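PDB 6CL6: tail fiber protein from Pseudomonas aeruginosa, which probably serves as the receptor-binding fiber of an R-type pyocin, a contractile injection system, recognising the surface of target bacteria. Local coordinates for residues Asp49-Thr54 with His62-Val67; Val138-Met143 with Ala161-Val166; Ile318-Leu323 with Trp367-Arg372. One frame throughout, in Å; residues are numbered along the deposited sequence.

Overall arrangement
The three contacts are strung in series along a very elongated chain, with about 19 Å between the nearest atoms of contacts 1 and 2 and about 108 Å between those of contacts 2 and 3. Contacts 1 and 2 are surface contacts between loops, each beside its own sheet, and no other subunit touches them. Both use an Asx turn whose side-chain oxygen also takes an asparagine amide from the other segment; contact 1 relies on side chains, whereas contact 2 adds a backbone bridge. Contact 3 is partly buried, ties a loop to the last strand by main-chain bonds, two of them to the C-terminal carboxylate, and lies where three copies of the protein meet.

Contact 1 of 3, residues Asp49-Thr54 with His62-Val67; sequences DPNTAT and HANGPV
Asp49 lies across one face of the His62 imidazole. Its CA stands over the middle of the ring, 3.6 Å from the centroid, in a CH-pi contact, and the carboxylate runs on over the same face nearly parallel to it, the two planes only 6° apart. With CG of Asp49 anti to the backbone N (chi1 -176°), OD1 is carried out to CE1 of His62, at 3.5 Å, and within range of Asn64. The amide of Asn64 then points ND2 straight at Asp49 OD1, 2.9 Å away with an N-H...O angle of 174°. That oxygen sits in the plane of the amide, yet the donor meets the carboxylate from above its plane. From the opposite face the backbone N of Asn51 donates to Asp49 OD1 at 2.8 Å, so one oxygen is gripped from two sides. His62 is steadied too: its ND1 accepts from the backbone N of Asn64 at 3.0 Å, which helps set the rotation of the ring.

The Asn51 and Asn64 amides stack almost parallel, although the side chains themselves run at about a right angle to each other. OD1 of Asn51 presses on CB of Asn64 at 3.2 Å and takes its hydrogen bond from Arg102; a water accepts from Asn51 ND2 and gives a weak bond to Asn64 OD1. The Pro50 ring packs beside them, with Pro50 CG 3.8 Å from Asn64 C. Pro50 also rests on Ile74 of strand 72-79.

The arrangement joins two standard loop motifs, an Asx turn made by Asp49 at the start of a short 3-10 segment and a type I beta turn from His62 to Gly65, on the loops that flank strand 57-60, an outermost strand of this chain's antiparallel five-stranded sheet.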
ATOM      1  N   ASP A  49     -61.070  38.477  21.456  1.00 16.81           N
ATOM      2  CA  ASP A  49     -59.724  38.873  20.982  1.00 14.21           C
ATOM      3  C   ASP A  49     -58.804  39.088  22.191  1.00 12.75           C
ATOM      4  O   ASP A  49     -59.024  40.010  22.980  1.00 11.39           O
ATOM      5  CB  ASP A  49     -59.811  40.135  20.134  1.00 23.53           C
ATOM      6  CG  ASP A  49     -58.475  40.548  19.527  1.00 15.66           C
ATOM      7  OD1 ASP A  49     -57.433  39.920  19.836  1.00 14.09           O
ATOM      8  OD2 ASP A  49     -58.443  41.520  18.743  1.00 21.81           O
ATOM      9  N   PRO A  50     -57.743  38.313  22.343  1.00  9.80           N
ATOM     10  CA  PRO A  50     -56.831  38.584  23.471  1.00 14.30           C
ATOM     11  C   PRO A  50     -56.100  39.905  23.349  1.00  9.96           C
ATOM     12  O   PRO A  50     -55.621  40.424  24.363  1.00 11.77           O
ATOM     13  CB  PRO A  50     -55.869  37.374  23.439  1.00 15.06           C
ATOM     14  CG  PRO A  50     -55.896  36.890  22.025  1.00 11.67           C
ATOM     15  CD  PRO A  50     -57.295  37.167  21.513  1.00 12.43           C
ATOM     16  N   ASN A  51     -56.035  40.497  22.152  1.00 10.38           N
ATOM     17  CA  ASN A  51     -55.389  41.799  22.011  1.00 11.70           C
ATOM     18  C   ASN A  51     -56.124  42.882  22.800  1.00 12.18           C
ATOM     19  O   ASN A  51     -55.506  43.865  23.245  1.00 10.39           O
ATOM     20  CB  ASN A  51     -55.325  42.220  20.538  1.00  9.83           C
ATOM     21  CG  ASN A  51     -54.223  41.537  19.765  1.00 14.28           C
ATOM     22  OD1 ASN A  51     -53.760  40.430  20.101  1.00 12.73           O
ATOM     23  ND2 ASN A  51     -53.768  42.210  18.706  1.00 14.55           N
ATOM     24  N   THR A  52     -57.430  42.721  22.986  1.00  9.61           N
ATOM     25  CA  THR A  52     -58.229  43.709  23.686  1.00  9.66           C
ATOM     26  C   THR A  52     -58.642  43.223  25.068  1.00  9.42           C
ATOM     27  O   THR A  52     -59.627  43.724  25.655  1.00  9.83           O
ATOM     28  CB  THR A  52     -59.455  44.122  22.839  1.00 15.15           C
ATOM     29  OG1 THR A  52     -60.265  42.987  22.527  1.00 19.56           O
ATOM     30  CG2 THR A  52     -58.992  44.756  21.574  1.00 21.87           C
ATOM     31  N   ALA A  53     -57.866  42.302  25.636  1.00 11.05           N
ATOM     32  CA  ALA A  53     -58.176  41.755  26.950  1.00 13.30           C
ATOM     33  C   ALA A  53     -58.192  42.833  28.037  1.00 10.26           C
ATOM     34  O   ALA A  53     -57.333  43.713  28.089  1.00  8.94           O
ATOM     35  CB  ALA A  53     -57.142  40.685  27.310  1.00 12.15           C
ATOM     36  N   THR A  54     -59.194  42.729  28.938  1.00 11.34           N
ATOM     37  CA  THR A  54     -59.268  43.587  30.101  1.00  9.56           C
ATOM     38  C   THR A  54     -59.545  42.811  31.374  1.00 13.65           C
ATOM     39  O   THR A  54     -59.742  43.429  32.416  1.00 14.68           O
ATOM     40  CB  THR A  54     -60.370  44.671  29.949  1.00 17.05           C
ATOM     41  OG1 THR A  54     -61.640  43.998  29.908  1.00 14.98           O
ATOM     42  CG2 THR A  54     -60.178  45.488  28.728  1.00 13.40           C
ATOM     43  N   HIS A  62     -59.427  32.572  19.374  1.00 19.02           N
ATOM     44  CA  HIS A  62     -59.197  33.711  18.490  1.00  9.45           C
ATOM     45  C   HIS A  62     -57.806  33.666  17.866  1.00 12.26           C
ATOM     46  O   HIS A  62     -56.827  33.211  18.471  1.00 17.06           O
ATOM     47  CB  HIS A  62     -59.377  35.002  19.287  1.00 12.37           C
ATOM     48  CG  HIS A  62     -59.413  36.226  18.445  1.00 18.60           C
ATOM     49  ND1 HIS A  62     -58.269  36.818  17.943  1.00 23.07           N
ATOM     50  CD2 HIS A  62     -60.451  36.979  18.026  1.00 16.89           C
ATOM     51  CE1 HIS A  62     -58.609  37.879  17.243  1.00 18.96           C
ATOM     52  NE2 HIS A  62     -59.925  37.992  17.279  1.00 11.88           N
ATOM     53  N   ALA A  63     -57.715  34.195  16.652  1.00 21.49           N
ATOM     54  CA  ALA A  63     -56.502  34.111  15.851  1.00 37.64           C
ATOM     55  C   ALA A  63     -55.310  34.829  16.456  1.00 20.38           C
ATOM     56  O   ALA A  63     -54.166  34.485  16.117  1.00 22.32           O
ATOM     57  CB  ALA A  63     -56.765  34.713  14.465  1.00 37.18           C
ATOM     58  N   ASN A  64     -55.531  35.798  17.325  1.00 16.85           N
ATOM     59  CA  ASN A  64     -54.419  36.513  17.965  1.00 13.05           C
ATOM     60  C   ASN A  64     -53.791  35.748  19.106  1.00 13.81           C
ATOM     61  O   ASN A  64     -52.806  36.233  19.677  1.00 17.63           O
ATOM     62  CB  ASN A  64     -54.898  37.901  18.435  1.00 15.76           C
ATOM     63  CG  ASN A  64     -54.964  38.903  17.288  1.00 38.44           C
ATOM     64  OD1 ASN A  64     -54.246  38.784  16.325  1.00 22.53           O
ATOM     65  ND2 ASN A  64     -55.855  39.884  17.389  1.00 17.77           N
ATOM     66  N   GLY A  65     -54.339  34.551  19.459  1.00 10.47           N
ATOM     67  CA  GLY A  65     -53.678  33.648  20.343  1.00 12.29           C
ATOM     68  C   GLY A  65     -52.457  33.014  19.675  1.00 11.58           C
ATOM     69  O   GLY A  65     -52.118  33.325  18.538  1.00 15.00           O
ATOM     70  N   PRO A  66     -51.787  32.091  20.404  1.00  8.63           N
ATOM     71  CA  PRO A  66     -50.486  31.590  19.924  1.00 12.22           C
ATOM     72  C   PRO A  66     -50.545  30.554  18.808  1.00 23.12           C
ATOM     73  O   PRO A  66     -49.602  30.450  18.012  1.00 15.34           O
ATOM     74  CB  PRO A  66     -49.845  31.009  21.190  1.00 15.93           C
ATOM     75  CG  PRO A  66     -51.041  30.622  22.056  1.00 11.99           C
ATOM     76  CD  PRO A  66     -52.096  31.651  21.764  1.00 17.71           C
ATOM     77  N   VAL A  67     -51.616  29.773  18.721  1.00 10.97           N
ATOM     78  CA  VAL A  67     -51.696  28.704  17.715  1.00 11.00           C
ATOM     79  C   VAL A  67     -53.056  28.752  17.026  1.00 17.96           C
ATOM     80  O   VAL A  67     -54.077  28.372  17.617  1.00 13.68           O
ATOM     81  CB  VAL A  67     -51.433  27.314  18.293  1.00 15.89           C
ATOM     82  CG1 VAL A  67     -51.412  26.302  17.148  1.00 17.31           C
ATOM     83  CG2 VAL A  67     -50.155  27.251  19.061  1.00 16.54           C
TER
HETATM   84  O   HOH W   1     -51.905  40.857  16.961  1.00 37.29           O

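Contact 2 of 3, residues Val138-Met143 with Ala161-Val166; sequences VNLDSM and ANYPIV
Asn139 and Ala161 pass side by side in a single beta bridge, closed by two backbone hydrogen bonds: Ala161 N gives to Val138 O at 2.8 Å, and Leu140 N gives to Ala161 O at 2.9 Å. The CA of Asn139 adds a CA-H...O contact to that same Ala161 oxygen.

Asn139 uses both of its oxygens twice. Asn139 OD1 receives ND2 of Asn162 at 2.9 Å and, from the opposite face of its amide plane, the backbone N of Asp141, the latter bond making an Asx turn; CG turned away from the main-chain N, beside the carbonyl carbon (chi1 -173°), sets OD1 between them. The main-chain Asn139 O accepts from Ser142 N and, at 2.6 Å, from Ser142 OG. The Asp141 carboxylate lies stacked on the Asn162 amide, planes 19° apart, without bonding to it; its OD1 forms a salt bridge with Arg196 instead. The main-chain O of Asn162 is met by the indole NE1 of Trp206. Tyr163 OH donates to a water at 2.7 Å, and that water accepts from Val138 N, while Gln151 NE2 also bonds to the hydroxyl.

Next to these polar groups Leu140 packs CD2 over one face of the Tyr163 ring, 4.0 Å from the centroid, with CD1 alongside the Tyr163 CA.

The contact thus brings together the loop before strand 147-151 and the loop between helix 154-159 and strand 169-177. Tyr163 backs onto Ala157 of that helix, and Arg196 of strand 193-199 and Trp206 of strand 202-208 bind the two loops to the sheet.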
ATOM      1  N   VAL A 138     -39.791   2.382  10.430  1.00 12.20           N
ATOM      2  CA  VAL A 138     -39.736   3.813  10.198  1.00 12.08           C
ATOM      3  C   VAL A 138     -38.954   4.109   8.933  1.00 17.59           C
ATOM      4  O   VAL A 138     -37.858   3.587   8.724  1.00 18.77           O
ATOM      5  CB  VAL A 138     -39.127   4.556  11.402  1.00 12.88           C
ATOM      6  CG1 VAL A 138     -39.022   6.021  11.117  1.00 19.32           C
ATOM      7  CG2 VAL A 138     -39.949   4.295  12.651  1.00 20.51           C
ATOM      8  N   ASN A 139     -39.523   4.958   8.086  1.00 11.47           N
ATOM      9  CA  ASN A 139     -38.813   5.533   6.950  1.00 17.17           C
ATOM     10  C   ASN A 139     -38.195   6.857   7.395  1.00 13.10           C
ATOM     11  O   ASN A 139     -38.920   7.822   7.722  1.00 16.68           O
ATOM     12  CB  ASN A 139     -39.777   5.732   5.793  1.00 19.15           C
ATOM     13  CG  ASN A 139     -39.082   6.163   4.524  1.00 17.36           C
ATOM     14  OD1 ASN A 139     -37.922   6.652   4.519  1.00 11.47           O
ATOM     15  ND2 ASN A 139     -39.768   5.982   3.415  1.00 21.46           N
ATOM     16  N   LEU A 140     -36.864   6.914   7.435  1.00 10.72           N
ATOM     17  CA  LEU A 140     -36.222   8.110   7.935  1.00 10.61           C
ATOM     18  C   LEU A 140     -36.523   9.319   7.078  1.00 12.36           C
ATOM     19  O   LEU A 140     -36.357  10.442   7.551  1.00 13.29           O
ATOM     20  CB  LEU A 140     -34.704   7.934   8.046  1.00 12.23           C
ATOM     21  CG  LEU A 140     -34.239   6.872   9.041  1.00 11.65           C
ATOM     22  CD1 LEU A 140     -32.760   7.042   9.339  1.00 11.69           C
ATOM     23  CD2 LEU A 140     -35.015   6.882  10.355  1.00 16.66           C
ATOM     24  N   ASP A 141     -36.974   9.110   5.832  1.00 11.99           N
ATOM     25  CA  ASP A 141     -37.430  10.222   5.015  1.00 14.54           C
ATOM     26  C   ASP A 141     -38.621  10.929   5.644  1.00 18.28           C
ATOM     27  O   ASP A 141     -38.933  12.063   5.260  1.00 17.23           O
ATOM     28  CB  ASP A 141     -37.840   9.747   3.601  1.00 15.42           C
ATOM     29  CG  ASP A 141     -36.662   9.419   2.705  1.00 12.97           C
ATOM     30  OD1 ASP A 141     -35.522   9.395   3.176  1.00 13.74           O
ATOM     31  OD2 ASP A 141     -36.879   9.174   1.460  1.00 14.89           O
ATOM     32  N   SER A 142     -39.312  10.277   6.561  1.00 11.97           N
ATOM     33  CA  SER A 142     -40.463  10.897   7.235  1.00 15.49           C
ATOM     34  C   SER A 142     -40.065  11.709   8.465  1.00 20.00           C
ATOM     35  O   SER A 142     -40.914  12.351   9.077  1.00 12.28           O
ATOM     36  CB  SER A 142     -41.465   9.815   7.651  1.00 23.58           C
ATOM     37  OG  SER A 142     -40.967   9.082   8.778  1.00 23.74           O
ATOM     38  N   MET A 143     -38.798  11.682   8.849  1.00 17.03           N
ATOM     39  CA  MET A 143     -38.334  12.390  10.044  1.00 22.02           C
ATOM     40  C   MET A 143     -37.851  13.770   9.604  1.00 10.10           C
ATOM     41  O   MET A 143     -36.668  14.003   9.338  1.00 10.59           O
ATOM     42  CB  MET A 143     -37.252  11.588  10.739  1.00 17.85           C
ATOM     43  CG  MET A 143     -37.686  10.190  11.147  1.00 13.51           C
ATOM     44  SD  MET A 143     -39.067  10.130  12.305  1.00 15.36           S
ATOM     45  CE  MET A 143     -38.275  10.815  13.777  1.00 17.86           C
ATOM     46  N   ALA A 161     -36.665   2.034   6.742  1.00 17.95           N
ATOM     47  CA  ALA A 161     -36.230   2.443   5.429  1.00 15.93           C
ATOM     48  C   ALA A 161     -35.369   3.680   5.553  1.00 12.47           C
ATOM     49  O   ALA A 161     -35.562   4.505   6.455  1.00 15.70           O
ATOM     50  CB  ALA A 161     -37.394   2.721   4.492  1.00 17.42           C
ATOM     51  N   ASN A 162     -34.378   3.773   4.653  1.00 14.88           N
ATOM     52  CA  ASN A 162     -33.478   4.931   4.540  1.00 12.49           C
ATOM     53  C   ASN A 162     -32.610   5.152   5.768  1.00 10.98           C
ATOM     54  O   ASN A 162     -32.078   6.247   5.969  1.00 12.74           O
ATOM     55  CB  ASN A 162     -34.290   6.185   4.190  1.00  7.52           C
ATOM     56  CG  ASN A 162     -34.709   6.202   2.729  1.00 19.72           C
ATOM     57  OD1 ASN A 162     -33.866   6.305   1.843  1.00 17.76           O
ATOM     58  ND2 ASN A 162     -36.001   6.061   2.475  1.00 14.94           N
ATOM     59  N   TYR A 163     -32.427   4.134   6.576  1.00  9.63           N
ATOM     60  CA  TYR A 163     -31.328   4.120   7.531  1.00 13.31           C
ATOM     61  C   TYR A 163     -30.026   3.993   6.736  1.00 16.43           C
ATOM     62  O   TYR A 163     -29.993   3.300   5.710  1.00 15.19           O
ATOM     63  CB  TYR A 163     -31.449   2.958   8.506  1.00 14.71           C
ATOM     64  CG  TYR A 163     -32.498   3.107   9.593  1.00  8.10           C
ATOM     65  CD1 TYR A 163     -33.844   2.945   9.302  1.00 12.13           C
ATOM     66  CD2 TYR A 163     -32.131   3.396  10.900  1.00 20.22           C
ATOM     67  CE1 TYR A 163     -34.799   3.057  10.296  1.00 12.20           C
ATOM     68  CE2 TYR A 163     -33.082   3.512  11.908  1.00 16.92           C
ATOM     69  CZ  TYR A 163     -34.417   3.337  11.588  1.00 16.98           C
ATOM     70  OH  TYR A 163     -35.380   3.438  12.586  1.00 14.45           O
ATOM     71  N   PRO A 164     -28.954   4.666   7.157  1.00 11.83           N
ATOM     72  CA  PRO A 164     -27.700   4.570   6.395  1.00  9.34           C
ATOM     73  C   PRO A 164     -26.964   3.273   6.596  1.00 11.14           C
ATOM     74  O   PRO A 164     -26.101   2.925   5.780  1.00 11.36           O
ATOM     75  CB  PRO A 164     -26.870   5.753   6.918  1.00  7.93           C
ATOM     76  CG  PRO A 164     -27.363   5.975   8.314  1.00  9.28           C
ATOM     77  CD  PRO A 164     -28.856   5.600   8.283  1.00 10.62           C
ATOM     78  N   ILE A 165     -27.271   2.558   7.670  1.00 14.04           N
ATOM     79  CA  ILE A 165     -26.610   1.307   8.039  1.00  8.50           C
ATOM     80  C   ILE A 165     -27.624   0.562   8.892  1.00 11.39           C
ATOM     81  O   ILE A 165     -28.458   1.175   9.577  1.00 15.09           O
ATOM     82  CB  ILE A 165     -25.289   1.582   8.797  1.00 10.32           C
ATOM     83  CG1 ILE A 165     -24.510   0.303   9.059  1.00 15.23           C
ATOM     84  CG2 ILE A 165     -25.594   2.315  10.137  1.00 11.64           C
ATOM     85  CD1 ILE A 165     -23.827  -0.232   7.792  1.00 11.69           C
ATOM     86  N   VAL A 166     -27.591  -0.752   8.825  1.00 12.66           N
ATOM     87  CA  VAL A 166     -28.487  -1.555   9.665  1.00 12.98           C
ATOM     88  C   VAL A 166     -27.861  -1.677  11.040  1.00 16.27           C
ATOM     89  O   VAL A 166     -27.137  -2.644  11.325  1.00 12.41           O
ATOM     90  CB  VAL A 166     -28.791  -2.918   9.034  1.00 20.11           C
ATOM     91  CG1 VAL A 166     -29.717  -3.742   9.938  1.00 14.89           C
ATOM     92  CG2 VAL A 166     -29.438  -2.706   7.680  1.00 24.48           C
TER
HETATM   93  O   HOH W   2     -37.475   1.706  12.296  1.00 13.76           O

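Contact 3 of 3, residues Ile318-Leu323 with Trp367-Arg372; sequences IPFPTL and WEAFGR
Thr322 and Leu323 both turn their backbone N-H groups to one oxygen, the O of Arg372, part of the chain's terminal carboxylate. Thr322 N reaches Arg372 O in the carbonyl plane, on a lone pair, at 2.8 Å; Leu323 N comes to Arg372 O from above that plane at 3.1 Å. In return Arg372 N gives a hydrogen bond to Leu323 O at 3.0 Å, almost head-on to the carbonyl. Two residues facing one make this a classic beta bulge. Gly371 CA adds a CA-H...O contact to Leu323 O. The other carboxylate oxygen is in van der Waals contact with the Pro321 ring, CD of Pro321 being 3.4 Å from Arg372 OXT.

The apolar packing is led by Phe320. Its ring lies alongside the main chain of residues 369 to 371, with the Ala369 carbonyl carbon at its edge and Phe320 CZ 4.1 Å from Ala369 CB. Gly371, lacking a side chain, lets the ring and the Leu323 carbonyl come close to the strand. Phe316 meets Phe320 edge-to-face.

The Arg372 side chain makes the third kind of contact. CG lies between the backbone N and the carbonyl carbon (chi1 64°), and from there the chain runs extended to NE. Leu323 CD2 lies 3.5 Å from Arg372 CG and also over one face of the guanidinium. Thr322 CG2 approaches Arg372 NH1 at 3.6 Å. The polar work of NE is done elsewhere, on Leu284 O of the second subunit.

Strand 363-371 borders both neighbouring subunits: Phe370 stacks edge-to-face on Trp301 of the second, and Glu368 forms a salt bridge with Arg299 of the third. Thus one oxygen of the C-terminal carboxylate, presumably negative, is held by two main-chain N-H groups, and the Arg372 side chain lies on hydrocarbon while its NE bonds to another subunit.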
ATOM      1  N   ILE A 318      75.137 -36.268 -35.477  1.00 26.79           N
ATOM      2  CA  ILE A 318      74.776 -36.251 -34.059  1.00 30.17           C
ATOM      3  C   ILE A 318      74.882 -37.671 -33.521  1.00 24.01           C
ATOM      4  O   ILE A 318      74.746 -38.647 -34.271  1.00 29.08           O
ATOM      5  CB  ILE A 318      73.350 -35.705 -33.832  1.00 27.38           C
ATOM      6  CG1 ILE A 318      72.321 -36.553 -34.606  1.00 31.10           C
ATOM      7  CG2 ILE A 318      73.267 -34.249 -34.245  1.00 37.41           C
ATOM      8  CD1 ILE A 318      70.872 -36.144 -34.329  1.00 29.05           C
ATOM      9  N   PRO A 319      75.095 -37.821 -32.226  1.00 26.41           N
ATOM     10  CA  PRO A 319      75.095 -39.166 -31.644  1.00 31.46           C
ATOM     11  C   PRO A 319      73.708 -39.766 -31.683  1.00 29.72           C
ATOM     12  O   PRO A 319      72.701 -39.070 -31.481  1.00 24.42           O
ATOM     13  CB  PRO A 319      75.546 -38.930 -30.190  1.00 27.66           C
ATOM     14  CG  PRO A 319      76.106 -37.560 -30.164  1.00 41.20           C
ATOM     15  CD  PRO A 319      75.384 -36.786 -31.207  1.00 36.85           C
ATOM     16  N   PHE A 320      73.656 -41.061 -31.946  1.00 28.27           N
ATOM     17  CA  PHE A 320      72.418 -41.802 -31.744  1.00 32.42           C
ATOM     18  C   PHE A 320      72.162 -41.902 -30.240  1.00 25.86           C
ATOM     19  O   PHE A 320      73.078 -42.247 -29.483  1.00 30.28           O
ATOM     20  CB  PHE A 320      72.495 -43.190 -32.365  1.00 26.86           C
ATOM     21  CG  PHE A 320      72.406 -43.194 -33.864  1.00 18.85           C
ATOM     22  CD1 PHE A 320      71.190 -42.961 -34.510  1.00 21.24           C
ATOM     23  CD2 PHE A 320      73.536 -43.477 -34.643  1.00 19.60           C
ATOM     24  CE1 PHE A 320      71.106 -42.987 -35.899  1.00 30.25           C
ATOM     25  CE2 PHE A 320      73.447 -43.497 -36.038  1.00 20.21           C
ATOM     26  CZ  PHE A 320      72.247 -43.260 -36.660  1.00 28.09           C
ATOM     27  N   PRO A 321      70.962 -41.557 -29.763  1.00 35.50           N
ATOM     28  CA  PRO A 321      70.725 -41.616 -28.306  1.00 30.96           C
ATOM     29  C   PRO A 321      70.951 -42.987 -27.700  1.00 35.14           C
ATOM     30  O   PRO A 321      71.451 -43.076 -26.572  1.00 33.19           O
ATOM     31  CB  PRO A 321      69.254 -41.177 -28.188  1.00 24.65           C
ATOM     32  CG  PRO A 321      69.060 -40.265 -29.336  1.00 38.24           C
ATOM     33  CD  PRO A 321      69.882 -40.842 -30.468  1.00 44.40           C
ATOM     34  N   THR A 322      70.626 -44.061 -28.418  1.00 25.97           N
ATOM     35  CA  THR A 322      70.747 -45.411 -27.881  1.00 26.73           C
ATOM     36  C   THR A 322      71.600 -46.317 -28.758  1.00 35.96           C
ATOM     37  O   THR A 322      72.549 -46.925 -28.251  1.00 34.04           O
ATOM     38  CB  THR A 322      69.348 -46.012 -27.684  1.00 53.42           C
ATOM     39  OG1 THR A 322      68.605 -45.190 -26.781  1.00 47.05           O
ATOM     40  CG2 THR A 322      69.437 -47.407 -27.110  1.00 52.31           C
ATOM     41  N   LEU A 323      71.284 -46.467 -30.043  1.00 37.03           N
ATOM     42  CA  LEU A 323      72.106 -47.331 -30.880  1.00 31.50           C
ATOM     43  C   LEU A 323      71.880 -47.038 -32.356  1.00 37.07           C
ATOM     44  O   LEU A 323      70.837 -46.541 -32.759  1.00 24.45           O
ATOM     45  CB  LEU A 323      71.834 -48.819 -30.612  1.00 43.26           C
ATOM     46  CG  LEU A 323      70.654 -49.468 -31.323  1.00 32.61           C
ATOM     47  CD1 LEU A 323      70.622 -50.959 -31.043  1.00 43.62           C
ATOM     48  CD2 LEU A 323      69.339 -48.828 -30.897  1.00 48.85           C
ATOM     49  N   TRP A 367      77.553 -42.361 -47.377  1.00 18.34           N
ATOM     50  CA  TRP A 367      76.988 -43.326 -46.471  1.00 15.65           C
ATOM     51  C   TRP A 367      75.683 -42.804 -45.874  1.00 20.53           C
ATOM     52  O   TRP A 367      75.436 -41.599 -45.815  1.00 16.58           O
ATOM     53  CB  TRP A 367      77.985 -43.666 -45.358  1.00 15.98           C
ATOM     54  CG  TRP A 367      78.360 -42.502 -44.500  1.00 16.39           C
ATOM     55  CD1 TRP A 367      79.484 -41.746 -44.608  1.00 22.99           C
ATOM     56  CD2 TRP A 367      77.609 -41.956 -43.417  1.00 19.28           C
ATOM     57  NE1 TRP A 367      79.496 -40.770 -43.639  1.00 20.91           N
ATOM     58  CE2 TRP A 367      78.347 -40.867 -42.902  1.00 19.75           C
ATOM     59  CE3 TRP A 367      76.397 -42.280 -42.821  1.00 16.71           C
ATOM     60  CZ2 TRP A 367      77.891 -40.097 -41.828  1.00 17.41           C
ATOM     61  CZ3 TRP A 367      75.936 -41.501 -41.748  1.00 17.08           C
ATOM     62  CH2 TRP A 367      76.685 -40.434 -41.267  1.00 20.33           C
ATOM     63  N   GLU A 368      74.842 -43.753 -45.439  1.00 15.69           N
ATOM     64  CA  GLU A 368      73.650 -43.464 -44.667  1.00 18.68           C
ATOM     65  C   GLU A 368      73.593 -44.420 -43.482  1.00 16.86           C
ATOM     66  O   GLU A 368      74.061 -45.563 -43.559  1.00 19.65           O
ATOM     67  CB  GLU A 368      72.386 -43.642 -45.514  1.00 24.51           C
ATOM     68  CG  GLU A 368      71.905 -42.416 -46.216  1.00 29.00           C
ATOM     69  CD  GLU A 368      70.493 -42.613 -46.773  1.00 48.46           C
ATOM     70  OE1 GLU A 368      70.350 -43.216 -47.857  1.00 29.94           O
ATOM     71  OE2 GLU A 368      69.530 -42.204 -46.098  1.00 29.84           O
ATOM     72  N   ALA A 369      73.025 -43.944 -42.377  1.00 17.74           N
ATOM     73  CA  ALA A 369      72.868 -44.750 -41.184  1.00 16.58           C
ATOM     74  C   ALA A 369      71.541 -44.392 -40.534  1.00 22.71           C
ATOM     75  O   ALA A 369      71.032 -43.292 -40.723  1.00 22.99           O
ATOM     76  CB  ALA A 369      74.009 -44.517 -40.195  1.00 23.02           C
ATOM     77  N   PHE A 370      70.967 -45.345 -39.792  1.00 18.71           N
ATOM     78  CA  PHE A 370      69.714 -45.096 -39.101  1.00 16.93           C
ATOM     79  C   PHE A 370      69.764 -45.749 -37.732  1.00 19.80           C
ATOM     80  O   PHE A 370      70.526 -46.685 -37.485  1.00 21.30           O
ATOM     81  CB  PHE A 370      68.509 -45.571 -39.937  1.00 16.56           C
ATOM     82  CG  PHE A 370      68.472 -47.054 -40.175  1.00 19.96           C
ATOM     83  CD1 PHE A 370      69.216 -47.619 -41.210  1.00 21.40           C
ATOM     84  CD2 PHE A 370      67.690 -47.880 -39.377  1.00 26.26           C
ATOM     85  CE1 PHE A 370      69.189 -48.985 -41.429  1.00 18.39           C
ATOM     86  CE2 PHE A 370      67.656 -49.244 -39.583  1.00 34.82           C
ATOM     87  CZ  PHE A 370      68.406 -49.802 -40.613  1.00 23.11           C
ATOM     88  N   GLY A 371      68.948 -45.218 -36.819  1.00 19.22           N
ATOM     89  CA  GLY A 371      68.966 -45.726 -35.462  1.00 18.75           C
ATOM     90  C   GLY A 371      68.005 -44.969 -34.563  1.00 19.22           C
ATOM     91  O   GLY A 371      67.016 -44.404 -35.034  1.00 23.06           O
ATOM     92  N   ARG A 372      68.289 -44.959 -33.271  1.00 34.49           N
ATOM     93  CA  ARG A 372      67.387 -44.324 -32.316  1.00 29.19           C
ATOM     94  C   ARG A 372      68.167 -43.927 -31.080  1.00 33.09           C
ATOM     95  O   ARG A 372      69.381 -44.189 -30.973  1.00 26.86           O
ATOM     96  CB  ARG A 372      66.235 -45.265 -31.950  1.00 35.66           C
ATOM     97  CG  ARG A 372      66.661 -46.541 -31.227  1.00 34.98           C
ATOM     98  CD  ARG A 372      65.454 -47.351 -30.774  1.00 46.19           C
ATOM     99  NE  ARG A 372      65.815 -48.716 -30.390  1.00 37.30           N
ATOM    100  CZ  ARG A 372      66.092 -49.095 -29.145  1.00 53.37           C
ATOM    101  NH1 ARG A 372      66.048 -48.216 -28.149  1.00 62.33           N
ATOM    102  NH2 ARG A 372      66.406 -50.357 -28.895  1.00 77.40           N
ATOM    103  OXT ARG A 372      67.600 -43.322 -30.172  1.00 33.46           O
TER